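Local coordinates for protein bifunctional endo-1,4-beta-xylanase A (Neocallimastix patriciarum, PDB 2VG9) that hydrolyses internal beta-1,4-xylosidic bonds of xylan as a family 11 endo-xylanase, here in a loop-swap variant, at residues V130-I139 / H171-W181. Sequence-based numbering, arbitrary orientation.
Sequences VTIDGAQYKI and HITVSDHFKEW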
loop_
_atom_site.group_PDB
_atom_site.type_symbol
_atom_site.label_atom_id
_atom_site.label_comp_id
_atom_site.label_asym_id
_atom_site.label_seq_id
_atom_site.Cartn_x
_atom_site.Cartn_y
_atom_site.Cartn_z
ATOM N N VAL A 130 4.406 -13.580 12.943
ATOM C CA VAL A 130 3.220 -13.439 13.762
ATOM C C VAL A 130 2.032 -14.159 13.079
ATOM O O VAL A 130 2.091 -14.482 11.899
ATOM C CB VAL A 130 2.895 -11.944 14.042
ATOM C CG1 VAL A 130 4.035 -11.252 14.837
ATOM C CG2 VAL A 130 2.586 -11.189 12.729
ATOM N N THR A 131 0.979 -14.440 13.836
ATOM C CA THR A 131 -0.206 -15.053 13.246
ATOM C C THR A 131 -1.326 -14.031 13.246
ATOM O O THR A 131 -1.713 -13.569 14.315
ATOM C CB THR A 131 -0.643 -16.350 14.051
ATOM O OG1 THR A 131 0.435 -17.290 14.067
ATOM C CG2 THR A 131 -1.862 -17.015 13.400
ATOM N N ILE A 132 -1.843 -13.684 12.064
ATOM C CA ILE A 132 -2.941 -12.722 11.927
ATOM C C ILE A 132 -3.935 -13.314 10.906
ATOM O O ILE A 132 -3.522 -13.833 9.880
ATOM C CB ILE A 132 -2.460 -11.278 11.482
ATOM C CG1 ILE A 132 -1.561 -10.646 12.565
ATOM C CG2 ILE A 132 -3.654 -10.371 11.213
ATOM C CD1 ILE A 132 -0.631 -9.484 12.109
ATOM N N ASP A 133 -5.233 -13.246 11.198
ATOM C CA ASP A 133 -6.237 -13.844 10.310
ATOM C C ASP A 133 -5.923 -15.319 9.970
ATOM O O ASP A 133 -6.184 -15.790 8.859
ATOM C CB ASP A 133 -6.425 -12.990 9.026
ATOM C CG ASP A 133 -6.936 -11.591 9.330
ATOM O OD1 ASP A 133 -7.903 -11.471 10.117
ATOM O OD2 ASP A 133 -6.364 -10.609 8.813
ATOM N N GLY A 134 -5.327 -16.029 10.936
ATOM C CA GLY A 134 -5.025 -17.435 10.811
ATOM C C GLY A 134 -3.836 -17.730 9.915
ATOM O O GLY A 134 -3.616 -18.890 9.524
ATOM N N ALA A 135 -3.089 -16.680 9.558
ATOM C CA ALA A 135 -2.009 -16.803 8.597
ATOM C C ALA A 135 -0.719 -16.209 9.144
ATOM O O ALA A 135 -0.746 -15.299 9.998
ATOM C CB ALA A 135 -2.385 -16.105 7.280
ATOM N N GLN A 136 0.399 -16.701 8.611
ATOM C CA GLN A 136 1.728 -16.255 8.992
ATOM C C GLN A 136 2.176 -15.011 8.213
ATOM O O GLN A 136 2.068 -14.970 6.968
ATOM C CB GLN A 136 2.754 -17.388 8.804
ATOM C CG GLN A 136 2.500 -18.618 9.701
ATOM C CD GLN A 136 2.287 -18.247 11.208
ATOM O OE1 GLN A 136 1.163 -18.316 11.739
ATOM N NE2 GLN A 136 3.367 -17.830 11.870
ATOM N N TYR A 137 2.628 -13.998 8.970
ATOM C CA TYR A 137 3.177 -12.776 8.400
ATOM C C TYR A 137 4.481 -12.548 9.143
ATOM O O TYR A 137 4.575 -12.821 10.341
ATOM C CB TYR A 137 2.271 -11.560 8.648
ATOM C CG TYR A 137 1.021 -11.501 7.793
ATOM C CD1 TYR A 137 0.967 -10.678 6.656
ATOM C CD2 TYR A 137 -0.106 -12.272 8.107
ATOM C CE1 TYR A 137 -0.205 -10.605 5.892
ATOM C CE2 TYR A 137 -1.266 -12.225 7.303
ATOM C CZ TYR A 137 -1.306 -11.408 6.216
ATOM O OH TYR A 137 -2.453 -11.347 5.418
ATOM N N LYS A 138 5.469 -12.034 8.429
ATOM C CA LYS A 138 6.714 -11.579 9.011
ATOM C C LYS A 138 6.623 -10.079 9.159
ATOM O O LYS A 138 6.334 -9.357 8.177
ATOM C CB LYS A 138 7.843 -11.907 8.052
ATOM C CG LYS A 138 9.206 -11.468 8.560
ATOM C CD LYS A 138 10.317 -11.877 7.617
ATOM C CE LYS A 138 11.661 -11.461 8.235
ATOM N NZ LYS A 138 12.779 -12.072 7.490
ATOM N N ILE A 139 6.893 -9.596 10.369
ATOM C CA ILE A 139 6.891 -8.177 10.620
ATOM C C ILE A 139 8.309 -7.628 10.853
ATOM O O ILE A 139 9.181 -8.284 11.489
ATOM C CB ILE A 139 5.912 -7.799 11.746
ATOM C CG1 ILE A 139 6.376 -8.360 13.110
ATOM C CG2 ILE A 139 4.463 -8.259 11.385
ATOM C CD1 ILE A 139 5.593 -7.848 14.354
ATOM N N HIS A 171 -9.825 -11.627 3.565
ATOM C CA HIS A 171 -10.088 -10.655 4.617
ATOM C C HIS A 171 -8.797 -10.288 5.345
ATOM O O HIS A 171 -8.001 -11.172 5.664
ATOM C CB HIS A 171 -11.035 -11.254 5.642
ATOM C CG HIS A 171 -11.249 -10.356 6.816
ATOM N ND1 HIS A 171 -10.495 -10.451 7.968
ATOM C CD2 HIS A 171 -12.060 -9.284 6.976
ATOM C CE1 HIS A 171 -10.872 -9.501 8.811
ATOM N NE2 HIS A 171 -11.808 -8.777 8.229
ATOM N N ILE A 172 -8.580 -8.994 5.569
ATOM C CA ILE A 172 -7.470 -8.529 6.402
ATOM C C ILE A 172 -8.019 -7.700 7.569
ATOM O O ILE A 172 -8.720 -6.695 7.373
ATOM C CB ILE A 172 -6.452 -7.671 5.594
ATOM C CG1 ILE A 172 -5.896 -8.481 4.383
ATOM C CG2 ILE A 172 -5.341 -7.044 6.537
ATOM C CD1 ILE A 172 -5.154 -7.649 3.375
ATOM N N THR A 173 -7.695 -8.143 8.779
ATOM C CA THR A 173 -7.924 -7.348 9.973
ATOM C C THR A 173 -6.760 -6.379 10.143
ATOM O O THR A 173 -5.810 -6.620 10.913
ATOM C CB THR A 173 -8.139 -8.218 11.228
ATOM O OG1 THR A 173 -8.992 -9.325 10.891
ATOM C CG2 THR A 173 -8.731 -7.367 12.395
ATOM N N VAL A 174 -6.861 -5.271 9.412
ATOM C CA VAL A 174 -5.841 -4.239 9.375
ATOM C C VAL A 174 -5.474 -3.791 10.814
ATOM O O VAL A 174 -4.290 -3.623 11.139
ATOM C CB VAL A 174 -6.324 -3.034 8.511
ATOM C CG1 VAL A 174 -5.360 -1.864 8.602
ATOM C CG2 VAL A 174 -6.508 -3.472 7.010
ATOM N N SER A 175 -6.476 -3.650 11.686
ATOM C CA SER A 175 -6.217 -3.227 13.073
ATOM C C SER A 175 -5.348 -4.224 13.865
ATOM O O SER A 175 -4.678 -3.820 14.812
ATOM C CB SER A 175 -7.555 -2.968 13.814
ATOM O OG SER A 175 -8.517 -3.993 13.558
ATOM N N ASP A 176 -5.368 -5.512 13.494
ATOM C CA ASP A 176 -4.535 -6.556 14.138
ATOM C C ASP A 176 -3.030 -6.411 13.764
ATOM O O ASP A 176 -2.161 -6.645 14.592
ATOM C CB ASP A 176 -5.029 -7.967 13.773
ATOM C CG ASP A 176 -6.164 -8.450 14.649
ATOM O OD1 ASP A 176 -6.646 -7.659 15.502
ATOM O OD2 ASP A 176 -6.574 -9.630 14.461
ATOM N N HIS A 177 -2.746 -6.020 12.515
ATOM C CA HIS A 177 -1.399 -5.665 12.074
ATOM C C HIS A 177 -0.912 -4.464 12.855
ATOM O O HIS A 177 0.204 -4.486 13.367
ATOM C CB HIS A 177 -1.358 -5.399 10.567
ATOM C CG HIS A 177 -1.513 -6.646 9.745
ATOM N ND1 HIS A 177 -2.746 -7.155 9.378
ATOM C CD2 HIS A 177 -0.596 -7.516 9.271
ATOM C CE1 HIS A 177 -2.574 -8.271 8.687
ATOM N NE2 HIS A 177 -1.283 -8.514 8.618
ATOM N N PHE A 178 -1.752 -3.431 12.994
ATOM C CA PHE A 178 -1.328 -2.244 13.791
ATOM C C PHE A 178 -0.983 -2.659 15.228
ATOM O O PHE A 178 0.012 -2.173 15.790
ATOM C CB PHE A 178 -2.390 -1.124 13.810
ATOM C CG PHE A 178 -2.755 -0.560 12.440
ATOM C CD1 PHE A 178 -1.971 -0.832 11.309
ATOM C CD2 PHE A 178 -3.874 0.283 12.303
ATOM C CE1 PHE A 178 -2.318 -0.298 10.035
ATOM C CE2 PHE A 178 -4.217 0.826 11.060
ATOM C CZ PHE A 178 -3.422 0.556 9.934
ATOM N N LYS A 179 -1.799 -3.534 15.818
ATOM C CA LYS A 179 -1.596 -4.011 17.211
ATOM C C LYS A 179 -0.284 -4.770 17.358
ATOM O O LYS A 179 0.481 -4.527 18.301
ATOM C CB LYS A 179 -2.729 -4.937 17.664
ATOM C CG LYS A 179 -3.981 -4.236 18.167
ATOM C CD LYS A 179 -5.056 -5.290 18.558
ATOM C CE LYS A 179 -6.476 -4.808 18.192
ATOM N NZ LYS A 179 -7.546 -5.360 19.116
ATOM N N GLU A 180 -0.023 -5.674 16.411
ATOM C CA GLU A 180 1.254 -6.394 16.340
ATOM C C GLU A 180 2.451 -5.488 16.238
ATOM O O GLU A 180 3.463 -5.758 16.901
ATOM C CB GLU A 180 1.275 -7.446 15.212
ATOM C CG GLU A 180 0.372 -8.670 15.502
ATOM C CD GLU A 180 0.892 -9.604 16.619
ATOM O OE1 GLU A 180 2.003 -9.414 17.149
ATOM O OE2 GLU A 180 0.177 -10.558 16.973
ATOM N N TRP A 181 2.378 -4.431 15.410
ATOM C CA TRP A 181 3.494 -3.479 15.330
ATOM C C TRP A 181 3.678 -2.697 16.639
ATOM O O TRP A 181 4.812 -2.482 17.123
ATOM C CB TRP A 181 3.316 -2.536 14.142
ATOM C CG TRP A 181 3.192 -3.225 12.779
ATOM C CD1 TRP A 181 3.668 -4.469 12.402
ATOM C CD2 TRP A 181 2.536 -2.683 11.618
ATOM N NE1 TRP A 181 3.327 -4.720 11.078
ATOM C CE2 TRP A 181 2.641 -3.636 10.585
ATOM C CE3 TRP A 181 1.853 -1.484 11.366
ATOM C CZ2 TRP A 181 2.087 -3.425 9.320
ATOM C CZ3 TRP A 181 1.320 -1.275 10.112
ATOM C CH2 TRP A 181 1.418 -2.247 9.113
HETATM O O HOH W 1 -6.098 -11.941 13.645
#
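His177 stands edge-on to Tyr137. Its NE2 lies over the centre of the phenol ring, 3.6 Å from Tyr137 CE1, and the planes meet at 83° in a T-shaped stack. The Tyr137 hydroxyl bonds elsewhere, to Glu116 and Arg163. One face of His177 is taken by Ile132, whose CD1 sits 3.7 Å from the imidazole centroid in a CH-pi contact. Ile132 CG2, anti to its backbone N, reaches CE1 of the same ring at 3.5 Å. Ile132 thus covers a face, Tyr137 receives an edge, and His177 ND1 bonds weakly to Thr173 O. Ile132 CD1 also touches Glu180 CG. The Glu180 chain bends at chi2 (-71°), and OE1 meets Val130 CG1 at 3.6 Å from the opposite direction, a van der Waals contact.

In the GH11 beta-jelly roll the single helix, 174-182, packs against the hairpin of strands 128-132 and 135-145. Asp133 lies in the type I' turn of that hairpin. Its OD2 accepts a nearly straight bond (171°) from Thr173 N at 2.8 Å, on the syn side of the carboxylate. A water links Asp133 N to Asp176 OD2. At the other end, Ile139 CG2 meets the indole edge of Trp181, 3.7 Å from NE1.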